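Local atomic coordinates of ribosome-inactivating protein (Lychnis chalcedonica, PDB entry 2G5X), a protein that belongs to the ribosome-inactivating proteins of plants and folds as one chain, a mixed beta sheet packed against several helices. Residues Asp75-Ser78 with Leu83-Asn86; Ala171-Tyr176 with Asn201-Ile206; Trp4-Asp9 with Ser138-Ala143; Ala62-Ala65 with Leu70-Phe73; Ser117-Leu122 with Val128-Leu133. One frame throughout, in Å; residues are numbered along the deposited sequence.

Interaction 1: residues Asp75-Ser78 with Leu83-Asn86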
# COMPACT_ATOMS: atom_id res chain seq x y z
N ASP A 75 -8.25 -9.90 8.45
CA ASP A 75 -9.51 -9.35 8.96
C ASP A 75 -10.09 -10.37 9.94
O ASP A 75 -9.34 -11.18 10.48
CB ASP A 75 -10.48 -9.01 7.81
CG ASP A 75 -11.04 -10.23 7.11
OD1 ASP A 75 -10.33 -11.25 7.01
OD2 ASP A 75 -12.19 -10.16 6.62
N ARG A 76 -11.40 -10.34 10.19
CA ARG A 76 -12.00 -11.30 11.13
C ARG A 76 -13.06 -12.20 10.50
O ARG A 76 -13.91 -11.74 9.74
CB ARG A 76 -12.61 -10.58 12.34
CG ARG A 76 -11.58 -10.11 13.35
CD ARG A 76 -12.23 -9.51 14.60
NE ARG A 76 -11.22 -9.03 15.54
CZ ARG A 76 -10.59 -9.79 16.44
NH1 ARG A 76 -10.86 -11.09 16.53
NH2 ARG A 76 -9.67 -9.26 17.22
N ASP A 77 -13.00 -13.49 10.83
CA ASP A 77 -13.95 -14.49 10.33
C ASP A 77 -15.29 -14.28 11.03
O ASP A 77 -15.35 -14.18 12.25
CB ASP A 77 -13.39 -15.89 10.63
CG ASP A 77 -14.16 -17.00 9.93
OD1 ASP A 77 -13.51 -17.95 9.45
OD2 ASP A 77 -15.41 -16.92 9.86
N SER A 78 -16.37 -14.21 10.26
CA SER A 78 -17.71 -13.97 10.82
C SER A 78 -18.28 -15.11 11.67
O SER A 78 -19.06 -14.86 12.59
CB SER A 78 -18.70 -13.63 9.71
OG SER A 78 -18.89 -14.73 8.84
N LEU A 83 -9.16 -13.78 14.07
CA LEU A 83 -8.37 -13.03 13.10
C LEU A 83 -7.86 -14.03 12.06
O LEU A 83 -7.23 -15.02 12.42
CB LEU A 83 -7.19 -12.34 13.80
CG LEU A 83 -7.56 -11.16 14.71
CD1 LEU A 83 -6.36 -10.76 15.54
CD2 LEU A 83 -8.03 -9.99 13.85
N ARG A 84 -8.14 -13.77 10.79
CA ARG A 84 -7.71 -14.67 9.71
C ARG A 84 -6.75 -14.02 8.72
O ARG A 84 -6.94 -12.87 8.31
CB ARG A 84 -8.94 -15.21 8.96
CG ARG A 84 -9.76 -14.13 8.25
CD ARG A 84 -11.01 -14.69 7.56
NE ARG A 84 -11.79 -13.60 6.98
CZ ARG A 84 -13.03 -13.71 6.51
NH1 ARG A 84 -13.66 -14.88 6.56
NH2 ARG A 84 -13.64 -12.64 6.02
N ALA A 85 -5.72 -14.76 8.33
CA ALA A 85 -4.72 -14.28 7.38
C ALA A 85 -5.09 -14.66 5.95
O ALA A 85 -5.27 -15.83 5.65
CB ALA A 85 -3.35 -14.86 7.73
N ASN A 86 -5.19 -13.65 5.08
CA ASN A 86 -5.56 -13.87 3.68
C ASN A 86 -4.44 -13.45 2.72
O ASN A 86 -4.04 -12.29 2.70
CB ASN A 86 -6.81 -13.04 3.34
CG ASN A 86 -7.92 -13.19 4.36
OD1 ASN A 86 -8.62 -14.20 4.39
ND2 ASN A 86 -8.07 -12.18 5.22
O HOH W 1 -16.58 -14.22 7.22
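Asp75 and Arg84 each set CG between the backbone N and the carbonyl carbon (chi1 70° and 63°), which raises their charged ends on the same face of a beta hairpin, the one made by strands 69-76 and 83-87. The two residues form an antiparallel hydrogen-bonded pair, tied by Arg84 N to Asp75 O at 2.9 Å and by a longer return bond from Asp75 N to Arg84 O. Beyond CG the arginine runs extended, which carries the guanidinium along the carboxylate, and it grips side-on. NE of Arg84 gives a nearly straight bond of 2.8 Å to OD1 of Asp75, and NH2 of Arg84 reaches OD2 of Asp75 at 2.9 Å, both on the syn side, NE clearly tilted out of the carboxylate plane, in keeping with the 32° between the two planes. Asn86 ND2 also donates to Asp75 OD1, at 3.0 Å, from the opposite face of the carboxylate. Three donors from the partner strand, and Gly149 N at OD2, should hold the rotation of this buried group; a short aspartate suits a place where both oxygens are used. Lys150 O takes a bond from Arg84 NH2, linking the hairpin to a loop. On the other face Arg76 and Leu83 are a non-hydrogen-bonded pair. Here Leu83 CD2 lies 3.6 Å above the Arg76 guanidinium plane, over its centre; the branched leucine covers the flat cation, whose NH1 bonds to Asn81 O. Near Asp77, water 1 accepts a hydrogen bond from Ser78 N at 3.0 Å and a weak one from Arg84 NH1 at 3.1 Å.

Interaction 2: residues Ala171-Tyr176 with Asn201-Ile206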
# COMPACT_ATOMS: atom_id res chain seq x y z
N ALA A 171 1.84 6.48 -2.39
CA ALA A 171 1.95 7.75 -1.69
C ALA A 171 3.21 7.75 -0.81
O ALA A 171 3.86 8.77 -0.64
CB ALA A 171 0.71 8.00 -0.83
N ALA A 172 3.54 6.59 -0.25
CA ALA A 172 4.74 6.49 0.58
C ALA A 172 5.98 6.71 -0.28
O ALA A 172 6.93 7.40 0.12
CB ALA A 172 4.80 5.11 1.25
N ARG A 173 5.98 6.13 -1.47
CA ARG A 173 7.10 6.25 -2.40
C ARG A 173 7.29 7.66 -2.95
O ARG A 173 8.42 8.15 -3.02
CB ARG A 173 6.91 5.30 -3.58
CG ARG A 173 6.98 3.82 -3.24
CD ARG A 173 6.40 3.00 -4.39
NE ARG A 173 6.57 1.56 -4.20
CZ ARG A 173 5.67 0.65 -4.58
NH1 ARG A 173 4.54 1.05 -5.16
NH2 ARG A 173 5.91 -0.64 -4.40
N PHE A 174 6.19 8.29 -3.35
CA PHE A 174 6.22 9.62 -3.97
C PHE A 174 5.57 10.75 -3.18
O PHE A 174 4.36 10.75 -2.98
CB PHE A 174 5.53 9.55 -5.34
CG PHE A 174 6.20 8.64 -6.32
CD1 PHE A 174 7.19 9.12 -7.17
CD2 PHE A 174 5.84 7.30 -6.40
CE1 PHE A 174 7.82 8.28 -8.09
CE2 PHE A 174 6.47 6.44 -7.31
CZ PHE A 174 7.46 6.94 -8.16
N LYS A 175 6.38 11.74 -2.77
CA LYS A 175 5.85 12.89 -2.04
C LYS A 175 4.80 13.61 -2.89
O LYS A 175 3.82 14.15 -2.38
CB LYS A 175 6.97 13.87 -1.68
CG LYS A 175 7.98 13.35 -0.65
CD LYS A 175 7.34 13.18 0.72
CE LYS A 175 6.87 14.52 1.27
NZ LYS A 175 6.19 14.37 2.59
N TYR A 176 5.01 13.61 -4.21
CA TYR A 176 4.09 14.25 -5.14
C TYR A 176 2.70 13.61 -5.06
O TYR A 176 1.68 14.31 -5.11
CB TYR A 176 4.61 14.13 -6.57
CG TYR A 176 3.81 14.91 -7.60
CD1 TYR A 176 4.10 16.25 -7.88
CD2 TYR A 176 2.76 14.31 -8.30
CE1 TYR A 176 3.36 16.97 -8.82
CE2 TYR A 176 2.02 15.02 -9.24
CZ TYR A 176 2.32 16.35 -9.50
OH TYR A 176 1.59 17.05 -10.43
N ASN A 201 5.47 4.08 -12.30
CA ASN A 201 6.23 3.02 -12.95
C ASN A 201 7.73 3.27 -12.93
O ASN A 201 8.52 2.33 -12.98
CB ASN A 201 5.78 2.85 -14.40
CG ASN A 201 4.37 2.31 -14.52
OD1 ASN A 201 3.81 1.78 -13.56
ND2 ASN A 201 3.79 2.41 -15.71
N ASN A 202 8.13 4.54 -12.84
CA ASN A 202 9.54 4.92 -12.84
C ASN A 202 10.18 5.08 -11.46
O ASN A 202 11.21 5.75 -11.32
CB ASN A 202 9.73 6.23 -13.62
CG ASN A 202 9.72 6.02 -15.13
OD1 ASN A 202 8.66 6.02 -15.77
ND2 ASN A 202 10.90 5.85 -15.70
N TRP A 203 9.60 4.45 -10.44
CA TRP A 203 10.16 4.56 -9.09
C TRP A 203 11.62 4.11 -9.03
O TRP A 203 12.46 4.80 -8.44
CB TRP A 203 9.32 3.73 -8.10
CG TRP A 203 9.81 3.78 -6.68
CD1 TRP A 203 10.26 4.88 -6.00
CD2 TRP A 203 9.87 2.68 -5.75
NE1 TRP A 203 10.59 4.54 -4.71
CE2 TRP A 203 10.36 3.20 -4.53
CE3 TRP A 203 9.55 1.32 -5.84
CZ2 TRP A 203 10.54 2.39 -3.40
CZ3 TRP A 203 9.73 0.52 -4.71
CH2 TRP A 203 10.22 1.06 -3.51
N SER A 204 11.93 2.98 -9.66
CA SER A 204 13.30 2.47 -9.65
C SER A 204 14.30 3.38 -10.38
O SER A 204 15.40 3.63 -9.87
CB SER A 204 13.34 1.07 -10.28
OG SER A 204 14.66 0.56 -10.30
N LYS A 205 13.92 3.87 -11.55
CA LYS A 205 14.81 4.73 -12.32
C LYS A 205 15.12 6.05 -11.61
O LYS A 205 16.24 6.55 -11.70
CB LYS A 205 14.24 4.99 -13.71
CG LYS A 205 14.28 3.75 -14.60
CD LYS A 205 13.73 4.03 -15.99
CE LYS A 205 13.80 2.78 -16.86
NZ LYS A 205 15.20 2.31 -17.03
N ILE A 206 14.14 6.60 -10.92
CA ILE A 206 14.33 7.85 -10.19
C ILE A 206 15.18 7.56 -8.96
O ILE A 206 16.11 8.31 -8.64
CB ILE A 206 12.98 8.45 -9.76
CG1 ILE A 206 12.19 8.86 -11.00
CG2 ILE A 206 13.21 9.66 -8.84
CD1 ILE A 206 10.73 9.20 -10.73
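The indole NE1 of Trp203 is hydrogen-bonded to Leu230 O, while Arg173, lying across the same indole, has NH2 held by Asp67 O and NH1 in a salt bridge with Glu170. With the polar ends engaged outside, the two segments meet without a hydrogen bond between them. The extended arginine crosses the tryptophan at about a right angle and uses its methylenes first: CG sits 3.7 Å above the indole plane, and CD makes a CH-pi contact 3.8 Å from the centroid of the Trp203 six-membered ring. NE follows, 3.4 Å from Trp203 CZ3. The guanidinium is tilted 47° to the indole, so its cation-pi contact is off-centre, with Arg173 CZ 4.5 Å from the centroid of that six-membered ring. A long chain with a charged tip suits a place where the methylenes lie on an aromatic face and the guanidinium bonds to residues beyond it. Phe174 packs against the backbone end of the tryptophan side chain: its CZ touches Trp203 CB at 3.7 Å, and Ile206 CD1 comes to the ring edge, 4.0 Å from Phe174 CE1. Trp203 holds CG anti to its backbone N (chi1 -180°), which turns the indole toward the arginine. Phe174 leaves helical angles between helices 154-173 and 175-184, so this buried contact joins that break to the start of helix 203-210, with Leu199 of helix 193-201 touching both Phe174 and Ile206.

Interaction 3: residues Trp4-Asp9 with Ser138-Ala143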
# COMPACT_ATOMS: atom_id res chain seq x y z
N TRP A 4 -3.59 3.96 10.43
CA TRP A 4 -4.32 5.12 9.94
C TRP A 4 -5.81 4.90 10.03
O TRP A 4 -6.34 3.92 9.49
CB TRP A 4 -3.94 5.45 8.49
CG TRP A 4 -4.64 6.69 7.96
CD1 TRP A 4 -4.83 7.88 8.62
CD2 TRP A 4 -5.22 6.87 6.66
NE1 TRP A 4 -5.50 8.77 7.82
CE2 TRP A 4 -5.76 8.18 6.61
CE3 TRP A 4 -5.35 6.05 5.53
CZ2 TRP A 4 -6.41 8.69 5.48
CZ3 TRP A 4 -6.00 6.55 4.40
CH2 TRP A 4 -6.52 7.86 4.39
N THR A 5 -6.50 5.79 10.74
CA THR A 5 -7.94 5.71 10.83
C THR A 5 -8.36 6.46 9.57
O THR A 5 -8.14 7.67 9.45
CB THR A 5 -8.47 6.41 12.10
OG1 THR A 5 -8.04 5.68 13.25
CG2 THR A 5 -9.99 6.47 12.09
N VAL A 6 -8.91 5.72 8.62
CA VAL A 6 -9.32 6.29 7.34
C VAL A 6 -10.34 7.40 7.53
O VAL A 6 -11.54 7.15 7.63
CB VAL A 6 -9.88 5.18 6.42
CG1 VAL A 6 -10.19 5.74 5.05
CG2 VAL A 6 -8.87 4.03 6.32
N ASP A 7 -9.84 8.63 7.56
CA ASP A 7 -10.66 9.81 7.78
C ASP A 7 -10.06 11.02 7.05
O ASP A 7 -8.96 10.95 6.51
CB ASP A 7 -10.74 10.08 9.29
CG ASP A 7 -11.98 10.85 9.69
OD1 ASP A 7 -12.15 11.07 10.91
OD2 ASP A 7 -12.77 11.22 8.81
N SER A 8 -10.78 12.14 7.06
CA SER A 8 -10.35 13.35 6.35
C SER A 8 -9.30 14.24 7.02
O SER A 8 -9.15 15.41 6.65
CB SER A 8 -11.58 14.19 6.00
OG SER A 8 -12.35 14.47 7.16
N ASP A 9 -8.56 13.70 7.98
CA ASP A 9 -7.52 14.46 8.68
C ASP A 9 -6.19 14.23 7.94
O ASP A 9 -5.55 13.20 8.11
CB ASP A 9 -7.43 13.97 10.13
CG ASP A 9 -6.43 14.75 10.96
OD1 ASP A 9 -6.56 14.72 12.21
OD2 ASP A 9 -5.51 15.38 10.39
N SER A 138 -13.47 8.45 1.24
CA SER A 138 -14.78 7.81 1.10
C SER A 138 -14.70 6.55 0.25
O SER A 138 -15.32 5.54 0.57
CB SER A 138 -15.78 8.79 0.48
OG SER A 138 -15.91 9.95 1.29
N SER A 139 -13.92 6.61 -0.82
CA SER A 139 -13.75 5.46 -1.71
C SER A 139 -13.15 4.28 -0.95
O SER A 139 -13.61 3.14 -1.09
CB SER A 139 -12.83 5.83 -2.88
OG SER A 139 -13.36 6.92 -3.62
N LEU A 140 -12.13 4.55 -0.15
CA LEU A 140 -11.49 3.50 0.62
C LEU A 140 -12.42 2.94 1.70
O LEU A 140 -12.44 1.73 1.94
CB LEU A 140 -10.19 4.03 1.26
CG LEU A 140 -9.40 3.02 2.10
CD1 LEU A 140 -9.14 1.75 1.29
CD2 LEU A 140 -8.08 3.67 2.54
N GLN A 141 -13.20 3.80 2.34
CA GLN A 141 -14.13 3.33 3.37
C GLN A 141 -15.16 2.38 2.77
O GLN A 141 -15.49 1.35 3.36
CB GLN A 141 -14.85 4.50 4.05
CG GLN A 141 -13.94 5.44 4.83
CD GLN A 141 -14.69 6.63 5.41
OE1 GLN A 141 -15.73 7.03 4.88
NE2 GLN A 141 -14.16 7.21 6.48
N THR A 142 -15.66 2.72 1.59
CA THR A 142 -16.65 1.89 0.91
C THR A 142 -16.07 0.54 0.52
O THR A 142 -16.70 -0.50 0.72
CB THR A 142 -17.19 2.60 -0.36
OG1 THR A 142 -17.90 3.78 0.02
CG2 THR A 142 -18.12 1.68 -1.13
N ALA A 143 -14.85 0.55 -0.03
CA ALA A 143 -14.20 -0.69 -0.45
C ALA A 143 -13.92 -1.58 0.77
O ALA A 143 -14.06 -2.80 0.71
CB ALA A 143 -12.90 -0.37 -1.18
O HOH W 2 -14.76 9.96 7.42
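The side chains of Val6 and Gln141 run alongside one another, pointing opposite ways, with Val6 CG1 3.8 Å from Gln141 CG. This course carries the glutamine amide to the backbone of the valine. The chain of Gln141 is extended beyond CG, and NE2 donates to Val6 O at 2.9 Å; the N-H points at the oxygen with an angle of 150°, and the acceptor lies near the amide plane, whereas the nitrogen stands 29° out of the plane of the Val6 carbonyl. The same NE2 also gives a hydrogen bond of 3.0 Å to water 2, which in turn donates to Asp7 OD2 at 2.7 Å, so one amide nitrogen serves two neighbouring residues of the N-terminal segment.

Leu140 meets Val6 differently, at about a right angle. Its methyl CD2 rests against both branches of the valine, 3.9 Å from Val6 CG2 and equally far from CG1, and a beta-branched residue is well shaped to hold a methyl in this way. The indole of Trp4 approaches obliquely, CZ3 lying 4.0 Å from Leu140 CD2, while one face of this ring covers CA of Val6. The Trp4 ring also meets those of Tyr13 and Phe16, and Leu140 rests on Ile163 and Ser164 of helix 154-173. The contact thus packs the end of edge strand 3-5 and the loop after it on helix 137-145. Its chemistry is divided accordingly: apolar branches fill the buried part, Gln141 satisfies the carbonyl of buried Val6 at its edge, and the water extends the link to the partly exposed Asp7.

Interaction 4: residues Ala62-Ala65 with Leu70-Phe73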
# COMPACT_ATOMS: atom_id res chain seq x y z
N ALA A 62 -0.24 -6.30 4.68
CA ALA A 62 1.13 -6.80 4.78
C ALA A 62 1.91 -6.47 3.51
O ALA A 62 1.53 -6.89 2.42
CB ALA A 62 1.13 -8.30 5.02
N PHE A 63 3.00 -5.71 3.66
CA PHE A 63 3.83 -5.33 2.52
C PHE A 63 5.22 -5.95 2.60
O PHE A 63 5.86 -5.93 3.65
CB PHE A 63 4.03 -3.81 2.45
CG PHE A 63 2.78 -3.02 2.20
CD1 PHE A 63 2.00 -2.57 3.25
CD2 PHE A 63 2.40 -2.71 0.89
CE1 PHE A 63 0.86 -1.81 3.02
CE2 PHE A 63 1.26 -1.96 0.65
CZ PHE A 63 0.48 -1.50 1.71
N ARG A 64 5.70 -6.50 1.48
CA ARG A 64 7.04 -7.06 1.42
C ARG A 64 7.96 -5.86 1.64
O ARG A 64 7.83 -4.84 0.96
CB ARG A 64 7.30 -7.72 0.06
CG ARG A 64 8.74 -8.18 -0.17
CD ARG A 64 8.85 -9.17 -1.33
NE ARG A 64 8.27 -10.47 -0.97
CZ ARG A 64 7.16 -10.98 -1.52
NH1 ARG A 64 6.51 -10.32 -2.46
NH2 ARG A 64 6.71 -12.15 -1.09
N ALA A 65 8.88 -5.97 2.60
CA ALA A 65 9.77 -4.87 2.97
C ALA A 65 10.82 -4.41 1.95
O ALA A 65 11.24 -3.25 1.98
CB ALA A 65 10.45 -5.20 4.29
N LEU A 70 2.34 -5.22 -1.82
CA LEU A 70 1.25 -5.81 -1.02
C LEU A 70 1.04 -7.30 -1.30
O LEU A 70 0.78 -7.69 -2.44
CB LEU A 70 -0.06 -5.05 -1.28
CG LEU A 70 -1.29 -5.51 -0.47
CD1 LEU A 70 -1.10 -5.16 1.00
CD2 LEU A 70 -2.55 -4.84 -1.02
N VAL A 71 1.13 -8.13 -0.26
CA VAL A 71 0.96 -9.57 -0.43
C VAL A 71 -0.33 -10.15 0.14
O VAL A 71 -0.65 -11.32 -0.11
CB VAL A 71 2.16 -10.35 0.18
CG1 VAL A 71 3.47 -9.89 -0.46
CG2 VAL A 71 2.20 -10.14 1.70
N GLY A 72 -1.07 -9.36 0.91
CA GLY A 72 -2.31 -9.85 1.49
C GLY A 72 -2.79 -9.00 2.66
O GLY A 72 -2.23 -7.93 2.91
N PHE A 73 -3.81 -9.47 3.37
CA PHE A 73 -4.34 -8.73 4.51
C PHE A 73 -5.03 -9.64 5.53
O PHE A 73 -5.36 -10.79 5.24
CB PHE A 73 -5.34 -7.66 4.05
CG PHE A 73 -6.60 -8.22 3.44
CD1 PHE A 73 -6.67 -8.51 2.08
CD2 PHE A 73 -7.71 -8.49 4.24
CE1 PHE A 73 -7.82 -9.05 1.52
CE2 PHE A 73 -8.88 -9.03 3.69
CZ PHE A 73 -8.93 -9.31 2.32
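Phe63 and Leu70 form the buried, closely packed side of this hairpin contact. They are a non-hydrogen-bonded antiparallel pair, and Leu70, with CG anti to the backbone N (chi1 -178°), lays its methyl CD1 over one face of the phenyl ring, 4.1 Å from the centroid of Phe63. Leucine's branch gives a methyl that can lie on the ring face while CB touches its rim; the same Leu70 CD1 comes within 3.5 Å of Ala62 O. Next to them the backbone forms a beta bulge: Val71 N gives Ala62 O an almost straight bond of 3.0 Å, and Ala62 N bonds to Gly72 O at 3.1 Å, so two residues stand against one alanine. At the backbone angles of Gly72 a side chain would press on the carbonyl of Val71, which glycine avoids. Around Ala62 and Val71 the contact runs out toward solvent: the partly exposed Arg64 offers a guanidinium face to Val71 CG1, 3.7 Å from NH1 of the arginine. Its polar end is held by Asn42 O and a salt bridge to Glu91. Strands 58-64 and 69-76 lie in mid-sheet, with Phe63 and Leu70 packed on helix 154-173, while Arg64 and Val71 touch Phe45 of strand 45-51.

Interaction 5: residues Ser117-Leu122 with Val128-Leu133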
# COMPACT_ATOMS: atom_id res chain seq x y z
N SER A 117 -1.74 -10.72 -6.74
CA SER A 117 -1.16 -9.45 -6.28
C SER A 117 -0.68 -8.48 -7.35
O SER A 117 -0.39 -7.32 -7.05
CB SER A 117 0.03 -9.75 -5.37
OG SER A 117 1.10 -10.28 -6.14
N THR A 118 -0.59 -8.94 -8.59
CA THR A 118 -0.10 -8.10 -9.68
C THR A 118 -1.06 -6.99 -10.11
O THR A 118 -2.28 -7.11 -9.95
CB THR A 118 0.19 -8.94 -10.93
OG1 THR A 118 -0.99 -9.68 -11.28
CG2 THR A 118 1.34 -9.90 -10.67
N TYR A 119 -0.50 -5.91 -10.65
CA TYR A 119 -1.33 -4.81 -11.12
C TYR A 119 -2.23 -5.33 -12.24
O TYR A 119 -3.39 -4.95 -12.34
CB TYR A 119 -0.47 -3.66 -11.64
CG TYR A 119 -0.22 -2.57 -10.62
CD1 TYR A 119 -1.28 -1.97 -9.93
CD2 TYR A 119 1.08 -2.11 -10.36
CE1 TYR A 119 -1.06 -0.95 -9.01
CE2 TYR A 119 1.31 -1.10 -9.44
CZ TYR A 119 0.24 -0.52 -8.76
OH TYR A 119 0.47 0.48 -7.85
N THR A 120 -1.69 -6.20 -13.08
CA THR A 120 -2.46 -6.75 -14.19
C THR A 120 -3.71 -7.52 -13.72
O THR A 120 -4.81 -7.25 -14.20
CB THR A 120 -1.61 -7.69 -15.07
OG1 THR A 120 -0.99 -8.69 -14.26
CG2 THR A 120 -0.54 -6.89 -15.80
N ASP A 121 -3.54 -8.46 -12.79
CA ASP A 121 -4.70 -9.22 -12.33
C ASP A 121 -5.64 -8.40 -11.46
O ASP A 121 -6.86 -8.58 -11.53
CB ASP A 121 -4.26 -10.48 -11.56
CG ASP A 121 -5.40 -11.49 -11.41
OD1 ASP A 121 -6.00 -11.86 -12.44
OD2 ASP A 121 -5.69 -11.91 -10.28
N LEU A 122 -5.09 -7.50 -10.65
CA LEU A 122 -5.93 -6.66 -9.80
C LEU A 122 -6.90 -5.84 -10.64
O LEU A 122 -8.08 -5.74 -10.32
CB LEU A 122 -5.07 -5.73 -8.94
CG LEU A 122 -4.33 -6.39 -7.77
CD1 LEU A 122 -3.43 -5.37 -7.09
CD2 LEU A 122 -5.34 -6.95 -6.76
N VAL A 128 -11.51 -2.21 -13.51
CA VAL A 128 -11.18 -0.80 -13.66
C VAL A 128 -9.66 -0.61 -13.65
O VAL A 128 -8.93 -1.34 -12.98
CB VAL A 128 -11.83 0.06 -12.54
CG1 VAL A 128 -11.20 -0.26 -11.20
CG2 VAL A 128 -11.68 1.54 -12.87
N SER A 129 -9.18 0.39 -14.39
CA SER A 129 -7.75 0.66 -14.49
C SER A 129 -7.19 1.52 -13.35
O SER A 129 -7.93 2.21 -12.65
CB SER A 129 -7.45 1.37 -15.81
OG SER A 129 -8.07 2.64 -15.84
N ARG A 130 -5.87 1.47 -13.19
CA ARG A 130 -5.18 2.26 -12.17
C ARG A 130 -5.47 3.73 -12.43
O ARG A 130 -5.65 4.51 -11.51
CB ARG A 130 -3.66 2.05 -12.26
CG ARG A 130 -3.15 0.69 -11.84
CD ARG A 130 -1.71 0.48 -12.32
NE ARG A 130 -0.73 1.35 -11.66
CZ ARG A 130 0.54 1.46 -12.04
NH1 ARG A 130 0.99 0.76 -13.07
NH2 ARG A 130 1.37 2.27 -11.39
N GLU A 131 -5.50 4.08 -13.72
CA GLU A 131 -5.73 5.46 -14.12
C GLU A 131 -7.09 6.06 -13.75
O GLU A 131 -7.15 7.22 -13.37
CB GLU A 131 -5.53 5.61 -15.64
CG GLU A 131 -4.07 5.53 -16.07
CD GLU A 131 -3.64 4.12 -16.43
OE1 GLU A 131 -4.25 3.15 -15.93
OE2 GLU A 131 -2.67 3.98 -17.22
N LYS A 132 -8.16 5.28 -13.84
CA LYS A 132 -9.47 5.84 -13.52
C LYS A 132 -10.15 5.34 -12.25
O LYS A 132 -11.28 5.71 -11.97
CB LYS A 132 -10.42 5.70 -14.71
CG LYS A 132 -10.83 4.30 -15.10
CD LYS A 132 -11.57 4.37 -16.44
CE LYS A 132 -12.29 3.08 -16.78
NZ LYS A 132 -13.38 2.79 -15.81
N LEU A 133 -9.45 4.53 -11.47
CA LEU A 133 -10.00 4.04 -10.21
C LEU A 133 -10.24 5.23 -9.27
O LEU A 133 -9.35 6.06 -9.09
CB LEU A 133 -9.02 3.06 -9.55
CG LEU A 133 -9.32 2.62 -8.11
CD1 LEU A 133 -10.63 1.87 -8.04
CD2 LEU A 133 -8.18 1.74 -7.62
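The ring of Tyr119 carries the guanidinium of Arg130 flat on one face, their planes only 12° apart and their centres 3.9 Å apart. This cation-pi stack joins the first turn of helix 119-126 to the loop that leads on to helix 137-145. NE of Arg130 stands 3.5 Å above the centre of the tyrosine ring, while Tyr119 CE2 lies 3.7 Å from the guanidinium plane, so each flat group covers the other's middle. The arginine chain crosses the ring at about a right angle and turns about its CG-CD bond (chi3 67°), which brings its last atoms nearly parallel to the phenol ring. Arginine suits the place because it can stack by its face while its N-H groups point outward along the edge: NH2 forms a salt bridge with Glu200 and NH1 a hydrogen bond with Asn201 OD1. The tyrosine hydroxyl, in turn, is hydrogen-bonded to Glu170 of helix 154-173, and its ring touches Ile165 there. These partners should limit the rotation of both flat groups. At the helix start, Thr118 OG1 shares a hydrogen bond with Thr120 OG1. The closest approach between the two stacked side chains is made by carbon, the Arg130 methylene CD resting 3.4 Å from Tyr119 CD1.

How the interactions relate
Interactions 2, 3 and 4 are buried, while 1 and 5 are only partly so. Interactions 1 and 4 share strand 69-76 and join successive hairpins of the same sheet, meeting where Asn86 N bonds to Phe73 O. Interaction 4, near the centre of the chain, is apolar in most of its side chains, whereas interaction 1, farther out, relies on a salt bridge. Interactions 2 and 5 each lay an arginine on an aromatic face, tilted in 2 and flat in 5; Asn201 and Arg130 connect them by a hydrogen bond, and Glu170 has a partner in each. Leu70 O packs on Ser117 CB, linking 4 with 5. Interaction 3 spans the longest sequence gap, enclosing 1, 4 and 5, and combines apolar packing with an amide and a water.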